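PDB 3THI: protein (thiaminase I), which catalyses the degradation of thiamin as a transferase, displacing its thiazole with an incoming base or other nucleophile. Local coordinates for residues A6-Y10 with W39-S43; A20-Q24 with D289-Q293; Y68-F72 with E96-L100. One frame throughout, in Å; residues are numbered along the deposited sequence.

Contact 1 of 3, residues A6-Y10 with W39-S43; sequences AIYPY and WDSYS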
# COMPACT_ATOMS: atom_id res chain seq x y z
N ALA A 6 3.10 17.03 4.25
CA ALA A 6 3.44 16.17 3.13
C ALA A 6 2.45 15.01 3.07
O ALA A 6 2.31 14.26 4.04
CB ALA A 6 4.86 15.64 3.25
N ILE A 7 1.71 14.92 1.97
CA ILE A 7 0.76 13.82 1.77
C ILE A 7 1.53 12.61 1.19
O ILE A 7 2.69 12.75 0.78
CB ILE A 7 -0.45 14.23 0.86
CG1 ILE A 7 -0.00 14.84 -0.47
CG2 ILE A 7 -1.32 15.22 1.59
CD1 ILE A 7 0.40 13.84 -1.52
N TYR A 8 0.92 11.43 1.22
CA TYR A 8 1.59 10.23 0.69
C TYR A 8 1.69 10.35 -0.83
O TYR A 8 0.68 10.38 -1.53
CB TYR A 8 0.83 8.97 1.10
CG TYR A 8 1.63 7.72 0.85
CD1 TYR A 8 2.79 7.45 1.58
CD2 TYR A 8 1.23 6.80 -0.12
CE1 TYR A 8 3.53 6.29 1.34
CE2 TYR A 8 1.96 5.65 -0.37
CZ TYR A 8 3.11 5.40 0.36
OH TYR A 8 3.84 4.27 0.08
N PRO A 9 2.92 10.41 -1.37
CA PRO A 9 3.15 10.54 -2.81
C PRO A 9 2.80 9.35 -3.69
O PRO A 9 2.54 9.53 -4.89
CB PRO A 9 4.65 10.87 -2.88
CG PRO A 9 5.20 10.07 -1.74
CD PRO A 9 4.19 10.33 -0.63
N TYR A 10 2.77 8.15 -3.12
CA TYR A 10 2.46 6.96 -3.91
C TYR A 10 0.98 6.60 -4.02
O TYR A 10 0.53 5.57 -3.54
CB TYR A 10 3.30 5.78 -3.43
CG TYR A 10 4.77 6.09 -3.52
CD1 TYR A 10 5.39 6.23 -4.76
CD2 TYR A 10 5.53 6.29 -2.37
CE1 TYR A 10 6.73 6.58 -4.85
CE2 TYR A 10 6.87 6.64 -2.45
CZ TYR A 10 7.46 6.78 -3.70
OH TYR A 10 8.78 7.15 -3.80
N TRP A 39 7.64 14.88 0.22
CA TRP A 39 8.45 14.11 1.13
C TRP A 39 8.11 12.65 0.99
O TRP A 39 6.93 12.27 1.01
CB TRP A 39 8.24 14.58 2.57
CG TRP A 39 9.03 13.76 3.56
CD1 TRP A 39 10.36 13.86 3.85
CD2 TRP A 39 8.52 12.69 4.38
NE1 TRP A 39 10.72 12.92 4.79
CE2 TRP A 39 9.61 12.20 5.14
CE3 TRP A 39 7.26 12.11 4.55
CZ2 TRP A 39 9.46 11.15 6.05
CZ3 TRP A 39 7.12 11.06 5.45
CH2 TRP A 39 8.22 10.60 6.19
N ASP A 40 9.14 11.82 0.86
CA ASP A 40 8.97 10.38 0.69
C ASP A 40 9.68 9.61 1.81
O ASP A 40 10.91 9.68 1.95
CB ASP A 40 9.51 9.98 -0.69
CG ASP A 40 9.46 8.49 -0.95
OD1 ASP A 40 8.68 7.75 -0.31
OD2 ASP A 40 10.21 8.05 -1.84
N SER A 41 8.91 8.87 2.61
CA SER A 41 9.46 8.09 3.71
C SER A 41 10.41 6.99 3.22
O SER A 41 11.32 6.57 3.95
CB SER A 41 8.33 7.49 4.55
OG SER A 41 7.57 6.58 3.78
N TYR A 42 10.22 6.56 1.98
CA TYR A 42 11.05 5.53 1.38
C TYR A 42 12.47 5.95 1.07
O TYR A 42 13.35 5.11 0.92
CB TYR A 42 10.40 5.01 0.11
CG TYR A 42 9.41 3.90 0.34
CD1 TYR A 42 9.84 2.58 0.40
CD2 TYR A 42 8.06 4.17 0.51
CE1 TYR A 42 8.95 1.54 0.62
CE2 TYR A 42 7.15 3.14 0.73
CZ TYR A 42 7.61 1.83 0.78
OH TYR A 42 6.74 0.79 1.02
N SER A 43 12.70 7.25 0.96
CA SER A 43 14.03 7.75 0.65
C SER A 43 14.44 8.95 1.50
O SER A 43 15.42 9.63 1.19
CB SER A 43 14.13 8.11 -0.83
OG SER A 43 13.20 9.13 -1.17
O HOH W 1 4.69 14.19 -0.35
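The Tyr10 ring meets Asp40 at its edge: OD1 lies near the ring plane, 3.0 Å from Tyr10 CE2, and Tyr8 CZ is also in plane. Tyr42 receives Tyr8 OH at its own edge, 3.6 Å from CE2, and its plane is nearly perpendicular to that of Tyr10, the rings meeting obliquely with centroids 6.0 Å apart. Over one face of the Trp39 indole, toward the rim, sits the backbone N of Ser41.

The Asp40 side chain crosses that of Tyr10 at about a right angle, carboxylate and ring planes 71° apart, with CG anti to the backbone N (chi1 177°), which carries it to the tyrosine hydroxyl. Tyr10 OH donates to Asp40 OD2 at 2.6 Å from well above the carboxylate plane, while Ser43 OG reaches the same oxygen from the opposite face. Asp40 OD1 accepts from Tyr42 N at 3.0 Å, an Asx turn that shapes the 39-43 loop. Segment 6-10 leaves the end of strand 2-6 and segment 39-43 follows the parallel strand 33-36, in a domain consistent with the periplasmic-binding-protein fold, where loops at such strand ends commonly border the interdomain cleft.

At the Ala6 end, Ala6 CB packs on Trp39 CB at 3.6 Å, and a water lies 2.7 Å from Ile7 O and accepts from Trp39 N. The polar ends of Trp39 and Tyr42 go to Asp45 O and Asp56 OD2.

Contact 2 of 3, residues A20-Q24 with D289-Q293; sequences AVLDQ and DTVEQ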
# COMPACT_ATOMS: atom_id res chain seq x y z
N ALA A 20 -8.06 17.80 -1.19
CA ALA A 20 -8.96 17.29 -0.16
C ALA A 20 -8.54 17.82 1.21
O ALA A 20 -9.36 18.38 1.95
CB ALA A 20 -8.97 15.74 -0.15
N VAL A 21 -7.25 17.70 1.51
CA VAL A 21 -6.71 18.16 2.78
C VAL A 21 -6.87 19.67 3.00
O VAL A 21 -7.29 20.10 4.08
CB VAL A 21 -5.23 17.76 2.92
CG1 VAL A 21 -4.62 18.38 4.17
CG2 VAL A 21 -5.13 16.24 2.99
N LEU A 22 -6.56 20.46 1.98
CA LEU A 22 -6.67 21.92 2.06
C LEU A 22 -8.11 22.33 2.33
O LEU A 22 -8.38 23.10 3.25
CB LEU A 22 -6.18 22.58 0.77
CG LEU A 22 -6.14 24.12 0.77
CD1 LEU A 22 -5.02 24.60 1.69
CD2 LEU A 22 -5.93 24.64 -0.65
N ASP A 23 -9.03 21.77 1.55
CA ASP A 23 -10.45 22.08 1.71
C ASP A 23 -10.94 21.72 3.11
O ASP A 23 -11.54 22.56 3.79
CB ASP A 23 -11.27 21.34 0.65
CG ASP A 23 -12.74 21.71 0.70
OD1 ASP A 23 -13.07 22.85 1.10
OD2 ASP A 23 -13.56 20.85 0.31
N GLN A 24 -10.68 20.49 3.54
CA GLN A 24 -11.12 20.07 4.87
C GLN A 24 -10.43 20.84 6.01
O GLN A 24 -11.05 21.12 7.04
CB GLN A 24 -10.93 18.56 5.05
CG GLN A 24 -11.80 17.74 4.12
CD GLN A 24 -13.27 17.91 4.40
OE1 GLN A 24 -13.68 18.05 5.54
NE2 GLN A 24 -14.08 17.89 3.35
N ASP A 289 -14.05 12.23 6.02
CA ASP A 289 -14.45 13.25 5.05
C ASP A 289 -13.34 13.52 4.02
O ASP A 289 -13.59 13.53 2.81
CB ASP A 289 -14.81 14.56 5.75
CG ASP A 289 -16.21 14.56 6.33
OD1 ASP A 289 -16.88 13.51 6.33
OD2 ASP A 289 -16.65 15.64 6.78
N THR A 290 -12.13 13.76 4.52
CA THR A 290 -10.98 14.04 3.68
C THR A 290 -10.63 12.89 2.75
O THR A 290 -10.47 13.08 1.55
CB THR A 290 -9.73 14.37 4.52
OG1 THR A 290 -10.00 15.50 5.35
CG2 THR A 290 -8.56 14.69 3.62
N VAL A 291 -10.51 11.68 3.32
CA VAL A 291 -10.16 10.50 2.53
C VAL A 291 -11.22 10.20 1.47
O VAL A 291 -10.89 9.87 0.33
CB VAL A 291 -9.87 9.27 3.42
CG1 VAL A 291 -9.77 8.00 2.57
CG2 VAL A 291 -8.55 9.46 4.15
N GLU A 292 -12.50 10.36 1.83
CA GLU A 292 -13.55 10.12 0.86
C GLU A 292 -13.44 11.10 -0.31
O GLU A 292 -13.58 10.71 -1.48
CB GLU A 292 -14.92 10.27 1.52
CG GLU A 292 -16.08 9.85 0.62
CD GLU A 292 -17.43 10.31 1.13
OE1 GLU A 292 -17.53 10.72 2.31
OE2 GLU A 292 -18.38 10.28 0.33
N GLN A 293 -13.13 12.36 0.01
CA GLN A 293 -13.00 13.41 -1.00
C GLN A 293 -11.79 13.18 -1.91
O GLN A 293 -11.84 13.43 -3.11
CB GLN A 293 -12.90 14.78 -0.33
CG GLN A 293 -13.04 15.96 -1.26
CD GLN A 293 -12.84 17.30 -0.57
OE1 GLN A 293 -12.21 18.21 -1.12
NE2 GLN A 293 -13.37 17.43 0.64
O HOH W 2 -14.65 17.52 7.91
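Ala20 and Thr290 mark the tight part of this helix pair, with CA atoms 5.4 Å apart. The axes of the two short segments approach to 8.9 Å. The alanine, having only CB, lets the Thr290 backbone come near, Ala20 CB lying 3.5 Å from Thr290 O. Thr290 CG2, anti to the backbone N, lies against Val21 in an oblique crossing of the two branches, Val21 CG2 to Thr290 CG2 at 3.8 Å. Gln24 and Gln293 complete this side. With CG anti to the carbonyl carbon (chi1 -64°), Gln24 lays CB and CG along Thr290, the two side chains sliding past each other in opposite directions and Gln24 CG coming within 3.1 Å of Thr290 OG1; the bend at chi2 (-65°) then turns the amide off that line. The threonine hydroxyl is buried but satisfied, since it is hydrogen-bonded to Val284 O and Ser287 OG. Gln293 extends its chain past Ala20, Gln293 CB to Ala20 CB at 4.0 Å, and brings the end of its chain up to Asp23 and Gln24. Asp23 has a salt-bridge partner, Arg27, on its own helix.

Toward the exposed Asp289 the fit is looser and water takes over. The Gln24 and Asp289 side chains cross at about a right angle, the amide oxygen touching the aspartate CB; one water donates to both, at 2.6 Å from Gln24 OE1 and 3.0 Å from Asp289 OD2.

With N-to-C directions 141° apart, this is a roughly antiparallel helix-helix packing. It seats helix 288-295 against helix 14-28, the connection between parallel strands 2-6 and 33-36 in an alpha/beta domain of the kind found in periplasmic binding proteins.

Contact 3 of 3, residues Y68-F72 with E96-L100; sequences YLLPF and EVYGL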
# COMPACT_ATOMS: atom_id res chain seq x y z
N TYR A 68 11.68 10.95 16.04
CA TYR A 68 11.16 11.86 15.02
C TYR A 68 9.68 12.20 15.17
O TYR A 68 9.24 13.28 14.77
CB TYR A 68 11.33 11.22 13.64
CG TYR A 68 12.70 11.32 13.06
CD1 TYR A 68 13.31 12.55 12.87
CD2 TYR A 68 13.38 10.18 12.66
CE1 TYR A 68 14.56 12.65 12.29
CE2 TYR A 68 14.65 10.26 12.07
CZ TYR A 68 15.23 11.50 11.89
OH TYR A 68 16.47 11.61 11.32
N LEU A 69 8.92 11.27 15.73
CA LEU A 69 7.48 11.42 15.84
C LEU A 69 6.92 11.82 17.19
O LEU A 69 7.54 11.60 18.23
CB LEU A 69 6.79 10.15 15.37
CG LEU A 69 7.29 9.57 14.04
CD1 LEU A 69 6.42 8.38 13.66
CD2 LEU A 69 7.26 10.64 12.93
N LEU A 70 5.75 12.46 17.13
CA LEU A 70 5.03 12.91 18.30
C LEU A 70 3.85 11.95 18.47
O LEU A 70 3.02 11.83 17.58
CB LEU A 70 4.53 14.35 18.10
CG LEU A 70 4.03 15.02 19.38
CD1 LEU A 70 5.19 15.20 20.36
CD2 LEU A 70 3.38 16.37 19.04
N PRO A 71 3.78 11.24 19.61
CA PRO A 71 2.68 10.30 19.83
C PRO A 71 1.31 10.93 19.98
O PRO A 71 1.17 12.09 20.39
CB PRO A 71 3.11 9.57 21.11
CG PRO A 71 3.85 10.66 21.87
CD PRO A 71 4.68 11.31 20.78
N PHE A 72 0.29 10.16 19.60
CA PHE A 72 -1.09 10.59 19.73
C PHE A 72 -1.72 9.91 20.95
O PHE A 72 -1.79 8.68 21.03
CB PHE A 72 -1.90 10.18 18.49
CG PHE A 72 -1.54 10.93 17.24
CD1 PHE A 72 -0.44 10.55 16.48
CD2 PHE A 72 -2.32 12.00 16.80
CE1 PHE A 72 -0.13 11.21 15.30
CE2 PHE A 72 -2.02 12.66 15.62
CZ PHE A 72 -0.92 12.26 14.87
N GLU A 96 2.24 3.35 22.48
CA GLU A 96 1.65 4.59 21.99
C GLU A 96 1.28 4.57 20.50
O GLU A 96 1.93 3.91 19.69
CB GLU A 96 2.62 5.76 22.23
CG GLU A 96 3.09 5.91 23.66
CD GLU A 96 3.99 7.12 23.85
OE1 GLU A 96 5.17 7.04 23.45
OE2 GLU A 96 3.53 8.14 24.39
N VAL A 97 0.21 5.30 20.16
CA VAL A 97 -0.22 5.42 18.77
C VAL A 97 0.70 6.50 18.19
O VAL A 97 0.82 7.59 18.75
CB VAL A 97 -1.68 5.88 18.66
CG1 VAL A 97 -2.06 6.11 17.20
CG2 VAL A 97 -2.60 4.85 19.29
N TYR A 98 1.41 6.19 17.11
CA TYR A 98 2.33 7.16 16.51
C TYR A 98 1.93 7.66 15.12
O TYR A 98 2.65 8.46 14.52
CB TYR A 98 3.75 6.58 16.49
CG TYR A 98 4.55 6.93 17.72
CD1 TYR A 98 5.22 8.15 17.82
CD2 TYR A 98 4.63 6.05 18.80
CE1 TYR A 98 5.95 8.49 18.95
CE2 TYR A 98 5.37 6.38 19.94
CZ TYR A 98 6.02 7.61 20.00
OH TYR A 98 6.75 7.96 21.12
N GLY A 99 0.76 7.23 14.65
CA GLY A 99 0.30 7.64 13.34
C GLY A 99 -1.18 7.36 13.18
O GLY A 99 -1.74 6.48 13.83
N LEU A 100 -1.83 8.17 12.34
CA LEU A 100 -3.24 7.99 12.08
C LEU A 100 -3.40 7.31 10.73
O LEU A 100 -3.08 7.89 9.70
CB LEU A 100 -3.98 9.35 12.10
CG LEU A 100 -3.83 10.21 13.36
CD1 LEU A 100 -4.80 11.36 13.31
CD2 LEU A 100 -4.10 9.40 14.62
O HOH W 3 3.28 10.97 15.10
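Phe72 and Leu100 reach each other because both turn CG anti to the carbonyl carbon, with chi1 -69° for the phenylalanine and -56° for the leucine. The two side chains then cross at about a right angle, and Leu100 CD2 sits over the centre of the Phe72 ring, 3.9 Å from its centroid, in a CH-pi contact. Leu100 CG also covers that face, 3.8 Å from Phe72 CE2, whereas Val97 O and Tyr98 O lie at the ring edge, in its plane.

A second CH-pi contact is made by Pro71. It lies alongside Tyr98, pointing the same way, and puts Pro71 CB over one face of the Tyr98 ring toward the rim, 3.9 Å from the centroid. Leu69 CB approaches the same ring obliquely, 3.5 Å from Tyr98 CD1, and Glu96 lays its extended chain beside the proline, Glu96 OE2 being 3.6 Å from Pro71 CG.

Between these two clusters the chains are joined by a straight backbone bond, Phe72 N to Val97 O at 2.8 Å (angle 173°). One water donates to both Leu70 O and Tyr98 O, bridging the segments; Tyr98 O accepts from Ser267 OG as well. Replacing Phe72 by an alanine would probably open a gap under Leu100 and leave its CD2 without the ring face.

The segments run roughly perpendicular to each other beside strand 260-269, to which Leu70 and Leu100 bond through their backbones. Helix 275-286 covers Phe72 and Leu100 through Ala282, Asn283 and Ala286, and helix 60-65 packs on Leu69 and Tyr98.

In the fold
Contacts 1 and 2 cross along the chain and touch in space: their centres are about 18 Å apart, and Ile7 CG2 lies 4.2 Å from Val21 CG2. Contact 3 touches neither. Its centre is about 17 Å from that of contact 1, with nearest atoms about 7 Å apart, and about 21 Å from that of contact 2, with nearest atoms about 8 Å apart; it is nested in the long loop that contact 2 closes. Helix 275-286 packs on both contacts 2 and 3, and strand 260-269 on both contacts 1 and 3. Contact 1 lies at strand ends that, in this fold, usually border the interdomain cleft, where the active site is probably found; contacts 2 and 3 are packing within the domain.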